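Local coordinates for isochorismatase family protein family (Burkholderia thailandensis, PDB 3TXY) that is of unknown function but belongs to the isochorismatase-like family, whose members are generally assigned hydrolase activity, at residues V14-I19 / L54-V59; A135-V140 / S162-D167. One frame throughout, in Å; residues are numbered along the deposited sequence.

Contact 1: V14-I19 / L54-V59; sequences VALVAI and LPVIFV
A18 O is gripped twice: V59 N donates to it at 2.9 Å, nearly in line with the carbonyl bond (C=O...N angle 171°), and a bound water donates a second hydrogen. The same water donates to V59 O, so it bridges the two strands where I19 and V59 end the pairing. L16 N donates to P55 O, and L16 O accepts from I57 N at 2.8 Å. I57 O takes A18 N and also lies 3.3 Å from V17 CA, a CA-H...O contact. This alternation marks two parallel neighbours of the isochorismatase-like alpha/beta fold: strand 14-19, central in the six-stranded parallel sheet, and 56-61, between it and the outer strand 102-106. Strand 14-19 is also bonded along its other edge to strand 128-134, so apolar residues suit it, beta-branched where they fill a face (V17, I19) and alanine where a neighbour comes close (A18). On one face V17, I57, I19 and V59 pack together. V17 CG2, anti to the carbonyl carbon, meets I57 CD1 at 4.1 Å, while I19 CD1 swings toward the neighbouring strand and meets V59 CG2 at 3.9 Å because both chi angles of I19 are near -55°. The other face carries L16, V56, A18 and F58; there A18 CB lies obliquely against the F58 ring, 3.8 Å from F58 CD1, with T42 of helix 35-51 also against it. Ahead of the first bridge, where L54 is still loop, V14 CG1 touches L54 CD1 at 3.8 Å; V14 O, buried under L54 CB and P55 CD, has no hydrogen-bond partner in the model.

Contact 2: A135-V140 / S162-D167; sequences ATNIGV and STWSTD
The hydroxyl of T163 donates to N137 OD1 at 2.7 Å, 20° out of the amide's carbonyl plane. T163 holds OG1 anti to its own backbone N (chi1 -170°), which aims the hydroxyl across the gap. Threonine suits this buried turn by offering a donor and a methyl on one short side chain; asparagine suits the helix start because its amide serves two partners, OD1 for T163 and ND2 for A168 O. The side chains of W164 and N137 cross at about a right angle, although amide and ring planes are only 37° apart; W164 CH2 reaches N137 CB at 3.7 Å. I138 CG1 instead lies in the ring plane at the edge, 3.8 Å from W164 CZ3. T136 N donates to S162 O from well above the carbonyl plane, while the T136 hydroxyl bonds Q169 OE1. A135, after a cis peptide bond, is the N-cap of helix 136-149; I138 N and V140 N reach its O from opposite faces. This cis turn resembles the active-site turn of family relatives, many of which carry a nucleophilic cysteine where G139 stands. The contact sets that helix start against the turn from strand 153-162 into helix 166-180, with F171 of the second subunit packing on N137 and W164.

How the contacts relate
From the N terminus, strand 14-19 comes first; the chain then passes through helix 35-51 and returns at 54-59, where contact 1 closes a beta-alpha-beta crossover. Strand 102-106 and helix 117-123 follow before strand 128-134 enters the sheet on the other side of 14-19. Contact 2 opens just beyond that strand and closes after helix 136-149 and strand 153-162. The two loops are therefore in series, neither nested nor crossed. Their centres lie about 19 Å apart, yet they touch, I19 CG2 packing against G139 C at 4.1 Å. Contact 1 joins a central strand to its neighbour on the side of 102-106, whereas contact 2 joins the loops and helix starts beyond the C-terminal ends of the strands.

Contact 1: V14-I19 / L54-V59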
ATOM      1  N   VAL A  14      16.389  -7.799  13.531  1.00 12.79           N
ATOM      2  CA  VAL A  14      15.993  -7.794  12.132  1.00 12.39           C
ATOM      3  C   VAL A  14      15.527  -9.179  11.669  1.00 11.91           C
ATOM      4  O   VAL A  14      16.096 -10.185  12.049  1.00 12.49           O
ATOM      5  CB  VAL A  14      17.144  -7.288  11.213  1.00 12.38           C
ATOM      6  CG1 VAL A  14      18.329  -8.246  11.234  1.00 12.79           C
ATOM      7  CG2 VAL A  14      16.642  -7.057   9.788  1.00 11.91           C
ATOM      8  N   ALA A  15      14.483  -9.186  10.846  1.00 11.47           N
ATOM      9  CA  ALA A  15      13.943 -10.372  10.199  1.00 11.20           C
ATOM     10  C   ALA A  15      13.983 -10.266   8.674  1.00 10.93           C
ATOM     11  O   ALA A  15      13.889  -9.168   8.101  1.00 10.80           O
ATOM     12  CB  ALA A  15      12.506 -10.609  10.665  1.00 11.26           C
ATOM     13  N   LEU A  16      14.138 -11.426   8.033  1.00 10.80           N
ATOM     14  CA  LEU A  16      14.024 -11.579   6.579  1.00 10.61           C
ATOM     15  C   LEU A  16      12.586 -11.996   6.276  1.00 10.12           C
ATOM     16  O   LEU A  16      12.087 -12.950   6.856  1.00 10.30           O
ATOM     17  CB  LEU A  16      14.987 -12.659   6.054  1.00 10.93           C
ATOM     18  CG  LEU A  16      15.112 -12.808   4.527  1.00 10.99           C
ATOM     19  CD1 LEU A  16      15.758 -11.594   3.866  1.00 11.07           C
ATOM     20  CD2 LEU A  16      15.919 -14.060   4.182  1.00 11.35           C
ATOM     21  N   VAL A  17      11.918 -11.261   5.386  1.00  9.63           N
ATOM     22  CA  VAL A  17      10.538 -11.553   4.996  1.00  9.25           C
ATOM     23  C   VAL A  17      10.498 -11.678   3.473  1.00  9.07           C
ATOM     24  O   VAL A  17      10.823 -10.727   2.768  1.00  8.84           O
ATOM     25  CB  VAL A  17       9.575 -10.441   5.451  1.00  9.11           C
ATOM     26  CG1 VAL A  17       8.140 -10.735   4.985  1.00  8.91           C
ATOM     27  CG2 VAL A  17       9.640 -10.303   6.969  1.00  9.37           C
ATOM     28  N   ALA A  18      10.131 -12.857   2.982  1.00  9.13           N
ATOM     29  CA  ALA A  18      10.206 -13.187   1.560  1.00  9.22           C
ATOM     30  C   ALA A  18       8.807 -13.431   1.023  1.00  9.22           C
ATOM     31  O   ALA A  18       8.086 -14.295   1.545  1.00  9.49           O
ATOM     32  CB  ALA A  18      11.053 -14.449   1.376  1.00  9.52           C
ATOM     33  N   ILE A  19       8.417 -12.687  -0.015  1.00  9.38           N
ATOM     34  CA  ILE A  19       7.022 -12.693  -0.487  1.00  9.28           C
ATOM     35  C   ILE A  19       6.803 -13.567  -1.716  1.00  9.51           C
ATOM     36  O   ILE A  19       7.405 -13.329  -2.756  1.00  9.49           O
ATOM     37  CB  ILE A  19       6.545 -11.266  -0.844  1.00  9.15           C
ATOM     38  CG1 ILE A  19       6.747 -10.271   0.313  1.00  8.91           C
ATOM     39  CG2 ILE A  19       5.083 -11.307  -1.257  1.00  8.96           C
ATOM     40  CD1 ILE A  19       6.093 -10.687   1.620  1.00  9.08           C
ATOM     41  N   LEU A  54      18.537 -15.178  13.523  1.00 18.15           N
ATOM     42  CA  LEU A  54      17.558 -14.154  13.181  1.00 16.83           C
ATOM     43  C   LEU A  54      16.438 -14.816  12.406  1.00 15.93           C
ATOM     44  O   LEU A  54      16.709 -15.690  11.592  1.00 16.01           O
ATOM     45  CB  LEU A  54      18.180 -13.044  12.336  1.00 16.77           C
ATOM     46  CG  LEU A  54      19.357 -12.322  12.993  1.00 17.39           C
ATOM     47  CD1 LEU A  54      20.129 -11.537  11.938  1.00 17.19           C
ATOM     48  CD2 LEU A  54      18.856 -11.415  14.123  1.00 17.69           C
ATOM     49  N   PRO A  55      15.183 -14.400  12.653  1.00 14.65           N
ATOM     50  CA  PRO A  55      14.057 -15.093  12.028  1.00 14.15           C
ATOM     51  C   PRO A  55      13.978 -14.916  10.522  1.00 13.66           C
ATOM     52  O   PRO A  55      14.255 -13.824   9.999  1.00 12.96           O
ATOM     53  CB  PRO A  55      12.812 -14.474  12.689  1.00 14.17           C
ATOM     54  CG  PRO A  55      13.271 -13.303  13.462  1.00 14.33           C
ATOM     55  CD  PRO A  55      14.754 -13.347  13.592  1.00 14.68           C
ATOM     56  N   VAL A  56      13.573 -15.996   9.851  1.00 13.21           N
ATOM     57  CA  VAL A  56      13.290 -15.997   8.420  1.00 13.06           C
ATOM     58  C   VAL A  56      11.810 -16.333   8.221  1.00 12.69           C
ATOM     59  O   VAL A  56      11.325 -17.351   8.707  1.00 12.56           O
ATOM     60  CB  VAL A  56      14.171 -17.003   7.664  1.00 13.51           C
ATOM     61  CG1 VAL A  56      13.807 -16.989   6.172  1.00 13.36           C
ATOM     62  CG2 VAL A  56      15.640 -16.657   7.900  1.00 13.82           C
ATOM     63  N   ILE A  57      11.112 -15.446   7.519  1.00 12.19           N
ATOM     64  CA  ILE A  57       9.678 -15.520   7.412  1.00 11.99           C
ATOM     65  C   ILE A  57       9.325 -15.631   5.957  1.00 11.67           C
ATOM     66  O   ILE A  57       9.603 -14.720   5.172  1.00 11.20           O
ATOM     67  CB  ILE A  57       8.978 -14.290   8.010  1.00 11.95           C
ATOM     68  CG1 ILE A  57       9.398 -14.105   9.473  1.00 12.57           C
ATOM     69  CG2 ILE A  57       7.475 -14.467   7.882  1.00 11.80           C
ATOM     70  CD1 ILE A  57       8.863 -12.834  10.090  1.00 12.37           C
ATOM     71  N   PHE A  58       8.774 -16.786   5.598  1.00 11.70           N
ATOM     72  CA  PHE A  58       8.383 -17.050   4.237  1.00 11.46           C
ATOM     73  C   PHE A  58       6.887 -16.941   4.079  1.00 11.26           C
ATOM     74  O   PHE A  58       6.119 -17.660   4.744  1.00 11.08           O
ATOM     75  CB  PHE A  58       8.819 -18.439   3.803  1.00 11.83           C
ATOM     76  CG  PHE A  58      10.311 -18.617   3.728  1.00 12.16           C
ATOM     77  CD1 PHE A  58      11.047 -17.999   2.729  1.00 12.37           C
ATOM     78  CD2 PHE A  58      10.976 -19.420   4.638  1.00 12.71           C
ATOM     79  CE1 PHE A  58      12.425 -18.179   2.641  1.00 12.56           C
ATOM     80  CE2 PHE A  58      12.338 -19.606   4.549  1.00 13.08           C
ATOM     81  CZ  PHE A  58      13.070 -18.970   3.555  1.00 12.88           C
ATOM     82  N   VAL A  59       6.491 -16.061   3.159  1.00 10.89           N
ATOM     83  CA  VAL A  59       5.099 -15.748   2.915  1.00 10.68           C
ATOM     84  C   VAL A  59       4.639 -16.391   1.600  1.00 10.91           C
ATOM     85  O   VAL A  59       5.305 -16.279   0.570  1.00 11.26           O
ATOM     86  CB  VAL A  59       4.896 -14.219   2.832  1.00 10.27           C
ATOM     87  CG1 VAL A  59       3.453 -13.862   2.486  1.00 10.36           C
ATOM     88  CG2 VAL A  59       5.329 -13.536   4.126  1.00 10.22           C
TER
HETATM   89  O   HOH W   1       8.033 -16.654   0.021  1.00 10.50           O

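Contact 2: A135-V140 / S162-D167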
ATOM      1  N   ALA A 135       5.479  -9.749  -6.567  1.00 10.85           N
ATOM      2  CA  ALA A 135       6.086  -8.759  -7.458  1.00 11.03           C
ATOM      3  C   ALA A 135       6.441  -7.494  -6.671  1.00 10.83           C
ATOM      4  O   ALA A 135       5.788  -7.141  -5.703  1.00 10.62           O
ATOM      5  CB  ALA A 135       5.133  -8.403  -8.594  1.00 11.44           C
ATOM      6  N   THR A 136       7.483  -6.812  -7.114  1.00 10.98           N
ATOM      7  CA  THR A 136       7.973  -5.596  -6.468  1.00 11.06           C
ATOM      8  C   THR A 136       6.852  -4.620  -6.158  1.00 11.37           C
ATOM      9  O   THR A 136       6.732  -4.157  -5.024  1.00 11.25           O
ATOM     10  CB  THR A 136       9.015  -4.895  -7.356  1.00 11.38           C
ATOM     11  OG1 THR A 136       9.992  -5.866  -7.772  1.00 11.24           O
ATOM     12  CG2 THR A 136       9.707  -3.772  -6.587  1.00 11.44           C
ATOM     13  N   ASN A 137       6.026  -4.329  -7.153  1.00  8.76           N
ATOM     14  CA  ASN A 137       4.962  -3.341  -6.996  1.00  9.00           C
ATOM     15  C   ASN A 137       3.676  -3.837  -6.363  1.00  9.31           C
ATOM     16  O   ASN A 137       2.779  -3.044  -6.120  1.00  9.57           O
ATOM     17  CB  ASN A 137       4.583  -2.709  -8.342  1.00  9.31           C
ATOM     18  CG  ASN A 137       5.772  -2.371  -9.181  1.00  9.53           C
ATOM     19  OD1 ASN A 137       6.442  -3.278  -9.703  1.00  9.78           O
ATOM     20  ND2 ASN A 137       6.043  -1.074  -9.347  1.00  9.55           N
ATOM     21  N   ILE A 138       3.531  -5.142  -6.155  1.00  9.63           N
ATOM     22  CA  ILE A 138       2.255  -5.673  -5.710  1.00 10.11           C
ATOM     23  C   ILE A 138       2.413  -6.190  -4.273  1.00  9.90           C
ATOM     24  O   ILE A 138       2.315  -5.404  -3.337  1.00  9.81           O
ATOM     25  CB  ILE A 138       1.723  -6.726  -6.711  1.00 10.74           C
ATOM     26  CG1 ILE A 138       1.581  -6.115  -8.110  1.00 11.05           C
ATOM     27  CG2 ILE A 138       0.426  -7.359  -6.217  1.00 11.19           C
ATOM     28  CD1 ILE A 138       0.611  -4.935  -8.240  1.00 11.25           C
ATOM     29  N   GLY A 139       2.717  -7.475  -4.094  1.00 10.00           N
ATOM     30  CA  GLY A 139       2.851  -8.045  -2.758  1.00  9.83           C
ATOM     31  C   GLY A 139       3.993  -7.450  -1.955  1.00  9.35           C
ATOM     32  O   GLY A 139       3.857  -7.210  -0.748  1.00  9.19           O
ATOM     33  N   VAL A 140       5.130  -7.213  -2.610  1.00  9.14           N
ATOM     34  CA  VAL A 140       6.273  -6.606  -1.927  1.00  8.84           C
ATOM     35  C   VAL A 140       5.911  -5.187  -1.472  1.00  8.72           C
ATOM     36  O   VAL A 140       6.022  -4.857  -0.290  1.00  8.67           O
ATOM     37  CB  VAL A 140       7.529  -6.593  -2.806  1.00  8.83           C
ATOM     38  CG1 VAL A 140       8.635  -5.751  -2.140  1.00  8.70           C
ATOM     39  CG2 VAL A 140       7.971  -8.036  -3.104  1.00  9.22           C
ATOM     40  N   SER A 162      11.469  -8.666  -8.076  1.00 10.72           N
ATOM     41  CA  SER A 162      11.243  -8.531  -9.513  1.00 10.84           C
ATOM     42  C   SER A 162       9.776  -8.293  -9.817  1.00 10.78           C
ATOM     43  O   SER A 162       8.889  -8.553  -8.994  1.00 10.42           O
ATOM     44  CB  SER A 162      11.781  -9.748 -10.271  1.00 11.24           C
ATOM     45  OG  SER A 162      13.184  -9.838 -10.131  1.00 11.34           O
ATOM     46  N   THR A 163       9.532  -7.776 -11.009  1.00 11.04           N
ATOM     47  CA  THR A 163       8.193  -7.360 -11.403  1.00 11.36           C
ATOM     48  C   THR A 163       8.030  -7.426 -12.925  1.00 12.10           C
ATOM     49  O   THR A 163       8.850  -8.045 -13.606  1.00 12.53           O
ATOM     50  CB  THR A 163       7.856  -5.981 -10.785  1.00 10.85           C
ATOM     51  OG1 THR A 163       6.472  -5.695 -10.970  1.00 10.73           O
ATOM     52  CG2 THR A 163       8.726  -4.833 -11.342  1.00 10.88           C
ATOM     53  N   TRP A 164       6.959  -6.840 -13.457  1.00 12.63           N
ATOM     54  CA  TRP A 164       6.581  -7.112 -14.854  1.00 13.57           C
ATOM     55  C   TRP A 164       7.287  -6.269 -15.888  1.00 13.98           C
ATOM     56  O   TRP A 164       7.202  -6.562 -17.094  1.00 14.83           O
ATOM     57  CB  TRP A 164       5.069  -6.961 -15.045  1.00 14.06           C
ATOM     58  CG  TRP A 164       4.589  -5.562 -14.767  1.00 14.11           C
ATOM     59  CD1 TRP A 164       4.630  -4.460 -15.611  1.00 14.52           C
ATOM     60  CD2 TRP A 164       4.037  -5.062 -13.517  1.00 14.00           C
ATOM     61  NE1 TRP A 164       4.132  -3.352 -14.992  1.00 14.53           N
ATOM     62  CE2 TRP A 164       3.756  -3.644 -13.734  1.00 14.14           C
ATOM     63  CE3 TRP A 164       3.728  -5.631 -12.291  1.00 13.91           C
ATOM     64  CZ2 TRP A 164       3.189  -2.861 -12.760  1.00 14.14           C
ATOM     65  CZ3 TRP A 164       3.165  -4.819 -11.314  1.00 13.78           C
ATOM     66  CH2 TRP A 164       2.917  -3.467 -11.541  1.00 13.79           C
ATOM     67  N   SER A 165       7.956  -5.203 -15.468  1.00 13.84           N
ATOM     68  CA  SER A 165       8.702  -4.368 -16.404  1.00 14.30           C
ATOM     69  C   SER A 165       9.820  -3.641 -15.667  1.00 14.18           C
ATOM     70  O   SER A 165       9.781  -3.488 -14.432  1.00 13.46           O
ATOM     71  CB  SER A 165       7.777  -3.362 -17.108  1.00 14.88           C
ATOM     72  OG  SER A 165       7.478  -2.243 -16.275  1.00 14.44           O
ATOM     73  N   THR A 166      10.847  -3.234 -16.404  1.00 14.86           N
ATOM     74  CA  THR A 166      11.951  -2.496 -15.786  1.00 15.34           C
ATOM     75  C   THR A 166      11.475  -1.098 -15.370  1.00 15.46           C
ATOM     76  O   THR A 166      11.962  -0.549 -14.388  1.00 15.67           O
ATOM     77  CB  THR A 166      13.193  -2.410 -16.705  1.00 16.07           C
ATOM     78  OG1 THR A 166      12.808  -1.912 -17.988  1.00 17.07           O
ATOM     79  CG2 THR A 166      13.830  -3.769 -16.869  1.00 16.50           C
ATOM     80  N   ASP A 167      10.521  -0.533 -16.113  1.00 15.82           N
ATOM     81  CA  ASP A 167       9.928   0.764 -15.729  1.00 16.23           C
ATOM     82  C   ASP A 167       9.251   0.630 -14.348  1.00 15.31           C
ATOM     83  O   ASP A 167       9.362   1.526 -13.488  1.00 15.08           O
ATOM     84  CB  ASP A 167       8.900   1.239 -16.762  1.00 17.19           C
ATOM     85  CG  ASP A 167       9.525   1.909 -17.989  1.00 18.69           C
ATOM     86  OD1 ASP A 167      10.752   2.149 -18.051  1.00 19.96           O
ATOM     87  OD2 ASP A 167       8.760   2.247 -18.904  1.00 20.08           O
TER